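Exodeoxyribonuclease III (Archaeoglobus fulgidus, PDB 2VOA) is an AP endonuclease that probably cuts DNA at abasic sites with the help of magnesium or manganese ions. Local coordinates at residues I12-L23 against K42-Y53. The protein carries 1 engineered substitution. Numbering follows the deposited sequence.
Sequences IRSRLHIVIPWL and KFPEADFHRIGY. With nucleotides of chain C.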
# COMPACT_ATOMS: atom_id res chain seq x y z
N ILE A 12 -4.14 3.19 -12.15
CA ILE A 12 -3.33 4.40 -12.27
C ILE A 12 -3.10 5.04 -10.89
O ILE A 12 -1.99 5.52 -10.59
CB ILE A 12 -3.86 5.40 -13.33
CG1 ILE A 12 -2.89 6.57 -13.56
CG2 ILE A 12 -5.27 5.89 -12.99
CD1 ILE A 12 -1.45 6.19 -13.90
N ARG A 13 -4.13 5.03 -10.05
CA ARG A 13 -4.02 5.67 -8.72
C ARG A 13 -3.02 4.96 -7.81
O ARG A 13 -2.48 5.55 -6.87
CB ARG A 13 -5.39 5.77 -8.06
CG ARG A 13 -6.29 6.86 -8.62
CD ARG A 13 -7.70 6.75 -8.02
NE ARG A 13 -8.22 5.42 -8.34
CZ ARG A 13 -9.39 4.92 -7.94
NH1 ARG A 13 -10.24 5.63 -7.18
NH2 ARG A 13 -9.70 3.69 -8.33
N SER A 14 -2.75 3.69 -8.11
CA SER A 14 -1.74 2.90 -7.40
C SER A 14 -0.39 2.81 -8.14
O SER A 14 0.50 2.09 -7.70
CB SER A 14 -2.26 1.49 -7.12
OG SER A 14 -3.23 1.52 -6.09
N ARG A 15 -0.23 3.56 -9.24
CA ARG A 15 0.98 3.47 -10.08
C ARG A 15 1.60 4.82 -10.48
O ARG A 15 2.54 4.86 -11.30
CB ARG A 15 0.71 2.62 -11.33
CG ARG A 15 1.90 1.71 -11.77
CD ARG A 15 2.20 0.63 -10.71
NE ARG A 15 1.03 -0.23 -10.50
CZ ARG A 15 0.84 -1.03 -9.47
NH1 ARG A 15 1.75 -1.12 -8.50
NH2 ARG A 15 -0.28 -1.75 -9.40
N LEU A 16 1.10 5.92 -9.91
CA LEU A 16 1.66 7.24 -10.21
C LEU A 16 3.14 7.33 -9.84
O LEU A 16 3.92 8.04 -10.50
CB LEU A 16 0.86 8.36 -9.53
CG LEU A 16 -0.57 8.59 -10.04
CD1 LEU A 16 -1.30 9.56 -9.13
CD2 LEU A 16 -0.59 9.08 -11.50
N HIS A 17 3.54 6.61 -8.80
CA HIS A 17 4.93 6.62 -8.36
C HIS A 17 5.86 6.00 -9.42
O HIS A 17 7.08 6.18 -9.33
CB HIS A 17 5.09 5.88 -7.03
CG HIS A 17 4.87 4.40 -7.14
ND1 HIS A 17 3.61 3.84 -7.24
CD2 HIS A 17 5.74 3.37 -7.20
CE1 HIS A 17 3.72 2.53 -7.34
NE2 HIS A 17 5.01 2.22 -7.31
N ILE A 18 5.27 5.26 -10.37
CA ILE A 18 6.00 4.71 -11.51
C ILE A 18 5.81 5.61 -12.72
O ILE A 18 6.78 6.03 -13.34
CB ILE A 18 5.50 3.26 -11.92
CG1 ILE A 18 5.69 2.26 -10.77
CG2 ILE A 18 6.23 2.78 -13.17
CD1 ILE A 18 7.14 2.07 -10.33
N VAL A 19 4.55 5.89 -13.06
CA VAL A 19 4.22 6.49 -14.37
C VAL A 19 4.80 7.91 -14.47
O VAL A 19 5.41 8.28 -15.47
CB VAL A 19 2.69 6.52 -14.59
CG1 VAL A 19 2.32 7.37 -15.83
CG2 VAL A 19 2.15 5.10 -14.70
N ILE A 20 4.59 8.70 -13.42
CA ILE A 20 5.02 10.10 -13.47
C ILE A 20 6.57 10.23 -13.62
O ILE A 20 7.03 10.89 -14.56
CB ILE A 20 4.41 10.94 -12.30
CG1 ILE A 20 2.86 10.90 -12.37
CG2 ILE A 20 4.95 12.40 -12.29
CD1 ILE A 20 2.25 11.36 -13.73
N PRO A 21 7.36 9.58 -12.74
CA PRO A 21 8.83 9.60 -12.97
C PRO A 21 9.24 8.99 -14.33
O PRO A 21 10.22 9.45 -14.97
CB PRO A 21 9.36 8.74 -11.82
CG PRO A 21 8.33 8.89 -10.73
CD PRO A 21 7.02 8.90 -11.47
N TRP A 22 8.51 7.97 -14.78
CA TRP A 22 8.84 7.34 -16.05
C TRP A 22 8.64 8.35 -17.20
O TRP A 22 9.48 8.44 -18.09
CB TRP A 22 8.03 6.05 -16.25
CG TRP A 22 8.49 5.25 -17.44
CD1 TRP A 22 9.46 4.28 -17.46
CD2 TRP A 22 8.04 5.40 -18.78
NE1 TRP A 22 9.63 3.80 -18.74
CE2 TRP A 22 8.76 4.45 -19.57
CE3 TRP A 22 7.08 6.21 -19.40
CZ2 TRP A 22 8.54 4.32 -20.96
CZ3 TRP A 22 6.86 6.07 -20.78
CH2 TRP A 22 7.61 5.14 -21.54
N LEU A 23 7.55 9.12 -17.15
CA LEU A 23 7.30 10.18 -18.16
C LEU A 23 8.38 11.27 -18.11
O LEU A 23 8.86 11.75 -19.14
CB LEU A 23 5.91 10.80 -18.01
CG LEU A 23 4.73 9.94 -18.51
CD1 LEU A 23 3.42 10.51 -18.03
CD2 LEU A 23 4.74 9.82 -20.03
N LYS A 42 -12.57 10.63 -10.91
CA LYS A 42 -11.47 10.38 -9.97
C LYS A 42 -10.12 10.14 -10.68
O LYS A 42 -9.11 9.82 -10.04
CB LYS A 42 -11.80 9.19 -9.06
CG LYS A 42 -12.99 9.39 -8.14
CD LYS A 42 -13.10 8.27 -7.13
CE LYS A 42 -14.28 8.50 -6.19
NZ LYS A 42 -14.31 7.55 -5.04
N PHE A 43 -10.09 10.32 -11.99
CA PHE A 43 -8.81 10.14 -12.69
C PHE A 43 -7.84 11.23 -12.19
O PHE A 43 -8.21 12.39 -12.12
CB PHE A 43 -8.96 10.17 -14.20
CG PHE A 43 -7.70 9.80 -14.94
CD1 PHE A 43 -7.51 8.49 -15.41
CD2 PHE A 43 -6.68 10.73 -15.12
CE1 PHE A 43 -6.35 8.14 -16.07
CE2 PHE A 43 -5.52 10.39 -15.76
CZ PHE A 43 -5.34 9.10 -16.24
N PRO A 44 -6.60 10.84 -11.83
CA PRO A 44 -5.61 11.81 -11.32
C PRO A 44 -4.96 12.70 -12.43
O PRO A 44 -3.75 12.61 -12.69
CB PRO A 44 -4.57 10.91 -10.64
CG PRO A 44 -4.57 9.63 -11.51
CD PRO A 44 -6.05 9.45 -11.87
N GLU A 45 -5.75 13.56 -13.06
CA GLU A 45 -5.23 14.34 -14.20
C GLU A 45 -4.19 15.39 -13.83
O GLU A 45 -3.28 15.67 -14.62
CB GLU A 45 -6.33 14.92 -15.10
CG GLU A 45 -7.44 15.65 -14.45
CD GLU A 45 -8.06 16.69 -15.38
OE1 GLU A 45 -8.46 17.74 -14.87
OE2 GLU A 45 -8.10 16.47 -16.62
N ALA A 46 -4.31 15.95 -12.62
CA ALA A 46 -3.41 17.00 -12.15
C ALA A 46 -1.96 16.51 -12.11
O ALA A 46 -1.05 17.26 -12.44
CB ALA A 46 -3.85 17.50 -10.78
N ASP A 47 -1.77 15.23 -11.75
CA ASP A 47 -0.44 14.64 -11.66
C ASP A 47 0.28 14.66 -13.01
O ASP A 47 1.50 14.77 -13.08
CB ASP A 47 -0.52 13.19 -11.15
CG ASP A 47 -1.02 13.10 -9.73
OD1 ASP A 47 -0.20 12.80 -8.84
OD2 ASP A 47 -2.23 13.33 -9.51
N PHE A 48 -0.50 14.55 -14.09
CA PHE A 48 0.04 14.62 -15.46
C PHE A 48 0.29 16.06 -15.88
O PHE A 48 1.33 16.37 -16.46
CB PHE A 48 -0.90 13.95 -16.42
CG PHE A 48 -0.94 12.46 -16.28
CD1 PHE A 48 -1.80 11.85 -15.35
CD2 PHE A 48 -0.12 11.66 -17.06
CE1 PHE A 48 -1.83 10.45 -15.22
CE2 PHE A 48 -0.13 10.27 -16.93
CZ PHE A 48 -0.99 9.66 -16.01
N HIS A 49 -0.68 16.93 -15.61
CA HIS A 49 -0.53 18.36 -15.93
C HIS A 49 0.74 18.93 -15.31
O HIS A 49 1.46 19.72 -15.94
CB HIS A 49 -1.69 19.18 -15.40
CG HIS A 49 -3.00 18.91 -16.06
ND1 HIS A 49 -3.15 18.10 -17.16
CD2 HIS A 49 -4.24 19.40 -15.78
CE1 HIS A 49 -4.42 18.06 -17.51
NE2 HIS A 49 -5.10 18.84 -16.69
N ARG A 50 1.01 18.56 -14.06
CA ARG A 50 2.14 19.13 -13.32
C ARG A 50 3.52 18.80 -13.93
O ARG A 50 4.50 19.50 -13.69
CB ARG A 50 2.04 18.78 -11.83
CG ARG A 50 0.79 19.39 -11.16
CD ARG A 50 0.65 18.95 -9.70
NE ARG A 50 1.08 17.56 -9.48
CZ ARG A 50 0.65 16.79 -8.49
NH1 ARG A 50 -0.24 17.24 -7.61
NH2 ARG A 50 1.12 15.55 -8.37
N ILE A 51 3.58 17.75 -14.75
CA ILE A 51 4.81 17.43 -15.48
C ILE A 51 4.67 17.72 -16.98
O ILE A 51 5.49 17.26 -17.79
CB ILE A 51 5.30 15.98 -15.19
CG1 ILE A 51 4.26 14.93 -15.60
CG2 ILE A 51 5.67 15.83 -13.71
CD1 ILE A 51 4.87 13.62 -16.00
N GLY A 52 3.64 18.49 -17.35
CA GLY A 52 3.52 19.02 -18.70
C GLY A 52 2.86 18.07 -19.69
O GLY A 52 3.07 18.19 -20.90
N TYR A 53 2.05 17.14 -19.18
CA TYR A 53 1.29 16.22 -20.04
C TYR A 53 -0.21 16.49 -20.03
O TYR A 53 -0.82 16.62 -18.97
CB TYR A 53 1.57 14.75 -19.67
CG TYR A 53 2.85 14.24 -20.29
CD1 TYR A 53 4.09 14.51 -19.70
CD2 TYR A 53 2.81 13.52 -21.49
CE1 TYR A 53 5.28 14.06 -20.29
CE2 TYR A 53 4.01 13.06 -22.09
CZ TYR A 53 5.22 13.33 -21.48
OH TYR A 53 6.38 12.87 -22.08
P DG C 3 -0.26 -3.45 -5.89
OP1 DG C 3 1.05 -3.23 -6.54
OP2 DG C 3 -0.45 -3.18 -4.44
O5' DG C 3 -1.38 -2.61 -6.65
C5' DG C 3 -2.71 -2.47 -6.19
C4' DG C 3 -3.61 -2.73 -7.38
O4' DG C 3 -3.54 -4.13 -7.76
C3' DG C 3 -5.08 -2.44 -7.13
O3' DG C 3 -5.34 -1.08 -7.37
C2' DG C 3 -5.72 -3.34 -8.19
C1' DG C 3 -4.88 -4.58 -8.00
N9 DG C 3 -5.30 -5.50 -6.93
C8 DG C 3 -4.64 -5.77 -5.75
N7 DG C 3 -5.24 -6.64 -4.99
C5 DG C 3 -6.39 -6.98 -5.70
C6 DG C 3 -7.43 -7.90 -5.36
O6 DG C 3 -7.53 -8.60 -4.35
N1 DG C 3 -8.42 -7.94 -6.36
C2 DG C 3 -8.38 -7.21 -7.52
N2 DG C 3 -9.41 -7.37 -8.37
N3 DG C 3 -7.40 -6.35 -7.84
C4 DG C 3 -6.44 -6.29 -6.89
P DG C 4 -6.08 -0.16 -6.28
OP1 DG C 4 -5.83 1.24 -6.68
OP2 DG C 4 -5.71 -0.63 -4.92
O5' DG C 4 -7.63 -0.47 -6.50
C5' DG C 4 -8.23 -0.28 -7.79
C4' DG C 4 -9.43 -1.19 -7.98
O4' DG C 4 -9.00 -2.56 -7.92
C3' DG C 4 -10.52 -1.08 -6.92
O3' DG C 4 -11.37 -0.01 -7.24
C2' DG C 4 -11.22 -2.43 -7.11
C1' DG C 4 -10.02 -3.35 -7.32
N9 DG C 4 -9.53 -3.98 -6.09
C8 DG C 4 -8.36 -3.72 -5.40
N7 DG C 4 -8.19 -4.46 -4.33
C5 DG C 4 -9.33 -5.28 -4.29
C6 DG C 4 -9.74 -6.30 -3.37
O6 DG C 4 -9.15 -6.69 -2.34
N1 DG C 4 -10.98 -6.88 -3.69
C2 DG C 4 -11.72 -6.52 -4.81
N2 DG C 4 -12.89 -7.17 -5.00
N3 DG C 4 -11.35 -5.58 -5.67
C4 DG C 4 -10.15 -5.00 -5.37
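Phe48 reaches from helix 45-49 into a hole lined by Leu16, Val19, Ile20 and Leu23, a knob-into-hole fit. From CB its CG lies beside the backbone N (chi1 -71°), which aims the ring at helix 16-23. CD2 and CE2 meet Leu23 CD1, CE2 at 3.7 Å from it; CE2 and CZ share Val19 CG1. At the far end CZ meets Ile12 CD1, which arrives at the ring edge, 4.1 Å away. CE1 touches Leu16 CD2. Ile20 CD1 stands over one face, a CH-pi contact 4.0 Å from the centroid and only 8° off the ring normal. With an alanine at this position a gap would probably open among these five aliphatic side chains, and Ile20 CD1 would lose its aromatic partner. Further along, Ile51 CD1 packs on Leu23 CB at 3.6 Å, and Leu23 CD2 lies over a face of the Tyr53 ring, whose OH is hydrogen-bonded to Pro28 O. At the other end Pro44 CD meets Ile12 CG2 at 3.8 Å. Just beyond Ile12 in the chain, Ser14 and Arg15 hold DNA phosphates: Ser14 OG donates to OP1 of DG4 of chain C. The two helices run nearly parallel, 22° apart, beside one sheet of the DNase I-like fold; Val19 and Leu23 rest on Leu31 and Phe48 on Met33 of strand 30-34, while Phe48 also touches Val55 of edge strand 54-60.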